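Local coordinates for protein Alpha/beta hydrolase (Xanthomonas campestris pv. campestris, PDB 2QJW) that is a putative hydrolase of the alpha/beta-hydrolase superfamily whose natural substrate is not established, at residues Q61-I66 / Y86-V91. Numbering follows the deposited sequence.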
ATOM      1  N   GLN A  61      27.626  -2.045  11.058  1.00 15.83           N
ATOM      2  CA  GLN A  61      28.798  -2.846  10.635  1.00 13.84           C
ATOM      3  C   GLN A  61      28.457  -4.317  10.580  1.00 12.54           C
ATOM      4  O   GLN A  61      28.852  -4.984   9.616  1.00 14.30           O
ATOM      5  CB  GLN A  61      29.976  -2.612  11.579  1.00 15.13           C
ATOM      6  CG  GLN A  61      31.218  -3.438  11.215  1.00 21.16           C
ATOM      7  CD  GLN A  61      31.865  -2.993   9.915  1.00 29.82           C
ATOM      8  OE1 GLN A  61      31.762  -1.818   9.533  1.00 30.98           O
ATOM      9  NE2 GLN A  61      32.549  -3.917   9.238  1.00 34.55           N
ATOM     10  N   ARG A  62      27.689  -4.812  11.538  1.00 13.91           N
ATOM     11  CA  ARG A  62      27.362  -6.232  11.542  1.00 13.93           C
ATOM     12  C   ARG A  62      26.501  -6.569  10.312  1.00 14.49           C
ATOM     13  O   ARG A  62      26.740  -7.583   9.621  1.00 12.58           O
ATOM     14  CB  ARG A  62      26.672  -6.608  12.805  1.00 10.79           C
ATOM     15  CG  ARG A  62      26.259  -8.062  12.893  1.00 11.28           C
ATOM     16  CD  ARG A  62      25.740  -8.466  14.210  1.00 11.92           C
ATOM     17  NE  ARG A  62      26.772  -8.334  15.241  1.00 12.97           N
ATOM     18  CZ  ARG A  62      26.488  -8.361  16.537  1.00 12.41           C
ATOM     19  NH1 ARG A  62      25.255  -8.590  16.957  1.00 13.72           N
ATOM     20  NH2 ARG A  62      27.449  -8.191  17.433  1.00 13.56           N
ATOM     21  N   LEU A  63      25.452  -5.784  10.067  1.00 12.60           N
ATOM     22  CA  LEU A  63      24.629  -6.018   8.886  1.00 11.41           C
ATOM     23  C   LEU A  63      25.413  -5.881   7.596  1.00 12.26           C
ATOM     24  O   LEU A  63      25.200  -6.658   6.689  1.00 13.42           O
ATOM     25  CB  LEU A  63      23.413  -5.098   8.880  1.00 12.79           C
ATOM     26  CG  LEU A  63      22.445  -5.311   7.743  1.00 10.17           C
ATOM     27  CD1 LEU A  63      21.980  -6.780   7.609  1.00 12.62           C
ATOM     28  CD2 LEU A  63      21.229  -4.400   7.892  1.00 12.32           C
ATOM     29  N   LEU A  64      26.318  -4.878   7.488  1.00 12.65           N
ATOM     30  CA  LEU A  64      27.121  -4.693   6.303  1.00 15.37           C
ATOM     31  C   LEU A  64      27.922  -5.982   6.000  1.00 12.55           C
ATOM     32  O   LEU A  64      27.954  -6.450   4.862  1.00 14.58           O
ATOM     33  CB  LEU A  64      28.080  -3.514   6.522  1.00 16.34           C
ATOM     34  CG  LEU A  64      29.116  -3.210   5.437  1.00 24.53           C
ATOM     35  CD1 LEU A  64      28.394  -2.931   4.146  1.00 25.03           C
ATOM     36  CD2 LEU A  64      29.995  -2.023   5.888  1.00 23.54           C
ATOM     37  N   GLU A  65      28.504  -6.553   7.042  0.50 12.34           N
ATOM     38  CA  GLU A  65      29.335  -7.738   6.866  0.50 12.99           C
ATOM     39  C   GLU A  65      28.512  -8.916   6.382  0.50 13.14           C
ATOM     40  O   GLU A  65      28.919  -9.658   5.475  0.50 15.08           O
ATOM     41  CB  GLU A  65      30.049  -8.044   8.182  0.50 12.34           C
ATOM     42  CG  GLU A  65      31.207  -7.044   8.398  0.50 16.45           C
ATOM     43  CD  GLU A  65      31.994  -7.245   9.705  0.50 16.77           C
ATOM     44  OE1 GLU A  65      31.755  -8.229  10.431  0.50 31.72           O
ATOM     45  OE2 GLU A  65      32.872  -6.404   9.975  0.50 27.27           O
ATOM     46  N   ILE A  66      27.330  -9.092   6.972  1.00 13.86           N
ATOM     47  CA  ILE A  66      26.440 -10.141   6.583  1.00 13.22           C
ATOM     48  C   ILE A  66      25.904  -9.977   5.153  1.00 13.27           C
ATOM     49  O   ILE A  66      25.799 -10.939   4.347  1.00 13.16           O
ATOM     50  CB  ILE A  66      25.265 -10.252   7.615  1.00 12.50           C
ATOM     51  CG1 ILE A  66      25.804 -10.722   8.984  1.00 13.35           C
ATOM     52  CG2 ILE A  66      24.214 -11.207   7.172  1.00 11.75           C
ATOM     53  CD1 ILE A  66      24.763 -10.647  10.156  1.00 14.56           C
ATOM     54  N   TYR A  86      16.179   1.217   9.446  1.00 10.50           N
ATOM     55  CA  TYR A  86      17.185   2.245   9.328  1.00 11.09           C
ATOM     56  C   TYR A  86      18.493   1.590   8.895  1.00 10.58           C
ATOM     57  O   TYR A  86      19.101   2.038   7.940  1.00 11.52           O
ATOM     58  CB  TYR A  86      17.375   2.931  10.648  1.00 12.06           C
ATOM     59  CG  TYR A  86      18.499   3.910  10.609  1.00 12.45           C
ATOM     60  CD1 TYR A  86      18.353   5.164  10.032  1.00 13.00           C
ATOM     61  CD2 TYR A  86      19.729   3.573  11.129  1.00 12.83           C
ATOM     62  CE1 TYR A  86      19.406   6.112   9.984  1.00 13.15           C
ATOM     63  CE2 TYR A  86      20.820   4.493  11.087  1.00 13.57           C
ATOM     64  CZ  TYR A  86      20.659   5.756  10.520  1.00 14.41           C
ATOM     65  OH  TYR A  86      21.718   6.606  10.498  1.00 16.44           O
ATOM     66  N   ILE A  87      18.907   0.515   9.541  1.00 11.00           N
ATOM     67  CA  ILE A  87      20.226  -0.021   9.140  1.00 11.26           C
ATOM     68  C   ILE A  87      20.192  -0.736   7.772  1.00 11.16           C
ATOM     69  O   ILE A  87      21.163  -0.713   7.023  1.00 11.58           O
ATOM     70  CB  ILE A  87      20.866  -0.911  10.227  1.00 12.48           C
ATOM     71  CG1 ILE A  87      20.035  -2.145  10.555  1.00 11.04           C
ATOM     72  CG2 ILE A  87      21.147  -0.058  11.475  1.00 12.32           C
ATOM     73  CD1 ILE A  87      20.799  -3.175  11.393  1.00 13.85           C
ATOM     74  N   ALA A  88      19.050  -1.330   7.413  1.00 11.58           N
ATOM     75  CA  ALA A  88      18.913  -1.962   6.105  1.00 11.41           C
ATOM     76  C   ALA A  88      19.082  -0.919   5.043  1.00 11.96           C
ATOM     77  O   ALA A  88      19.797  -1.075   4.068  1.00 10.69           O
ATOM     78  CB  ALA A  88      17.539  -2.689   6.009  1.00 10.23           C
ATOM     79  N   ALA A  89      18.410   0.217   5.211  1.00 10.00           N
ATOM     80  CA  ALA A  89      18.527   1.290   4.261  1.00 11.27           C
ATOM     81  C   ALA A  89      19.954   1.830   4.143  1.00 10.43           C
ATOM     82  O   ALA A  89      20.462   1.949   3.058  1.00 10.61           O
ATOM     83  CB  ALA A  89      17.506   2.409   4.617  1.00 11.14           C
ATOM     84  N   GLN A  90      20.602   2.069   5.247  1.00 12.15           N
ATOM     85  CA  GLN A  90      21.967   2.602   5.219  1.00 12.82           C
ATOM     86  C   GLN A  90      22.930   1.585   4.551  1.00 12.04           C
ATOM     87  O   GLN A  90      23.758   1.991   3.725  1.00 14.35           O
ATOM     88  CB  GLN A  90      22.478   2.994   6.612  1.00 15.43           C
ATOM     89  CG  GLN A  90      21.680   4.064   7.300  1.00 15.08           C
ATOM     90  CD  GLN A  90      21.738   5.410   6.594  1.00 21.09           C
ATOM     91  OE1 GLN A  90      22.592   5.675   5.757  1.00 27.90           O
ATOM     92  NE2 GLN A  90      20.827   6.266   6.942  1.00 25.15           N
ATOM     93  N   VAL A  91      22.736   0.300   4.857  1.00 12.57           N
ATOM     94  CA  VAL A  91      23.600  -0.736   4.300  1.00 13.77           C
ATOM     95  C   VAL A  91      23.408  -0.863   2.812  1.00 14.11           C
ATOM     96  O   VAL A  91      24.366  -1.165   2.100  1.00 15.87           O
ATOM     97  CB  VAL A  91      23.439  -2.085   5.066  1.00 12.54           C
ATOM     98  CG1 VAL A  91      24.085  -3.287   4.297  1.00 13.69           C
ATOM     99  CG2 VAL A  91      24.022  -1.897   6.472  1.00 14.70           C
TER
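Leu63 drives its CD2 methyl against Ile87, 3.7 Å from CG1 and equally close to CD1, so that one methyl of the leucine meets the outer arm of the isoleucine. The same CD2 passes over the backbone of the next residue, 3.8 Å from Ala88 N. With CG anti to its own backbone N (chi1 -176°), Leu63 also turns CG to Val91 CG2 at 4.0 Å. Both methyls of Val91 lie on the Leu64 backbone, CG2 3.9 Å from Leu64 N and CG1 3.9 Å from Leu64 CA, while Leu64 CD1 adds a looser contact with CG1. All of this is van der Waals packing, side chain on side chain and methyl on backbone; no hydrogen bond joins 61-66 to 86-91, whose segment axes cross at -54° and approach to 9.5 Å. Helix 56-71 leads into strand 76-81 and helix 83-92 leaves it, the two packing together against the parallel sheet of the alpha/beta-hydrolase fold, where Leu63 also reaches Ile8. Helix 83-92 follows the putative nucleophile elbow, a GxSxG turn with Ser82, and Ile87 touches residues of that turn, which ties this helix pair to the likely nucleophile. The polar groups of the buried Tyr86 and Gln90 are turned away from this contact: Tyr86 OH and Gln90 NE2 bond to the carbonyl oxygens of Pro113 and Ala114.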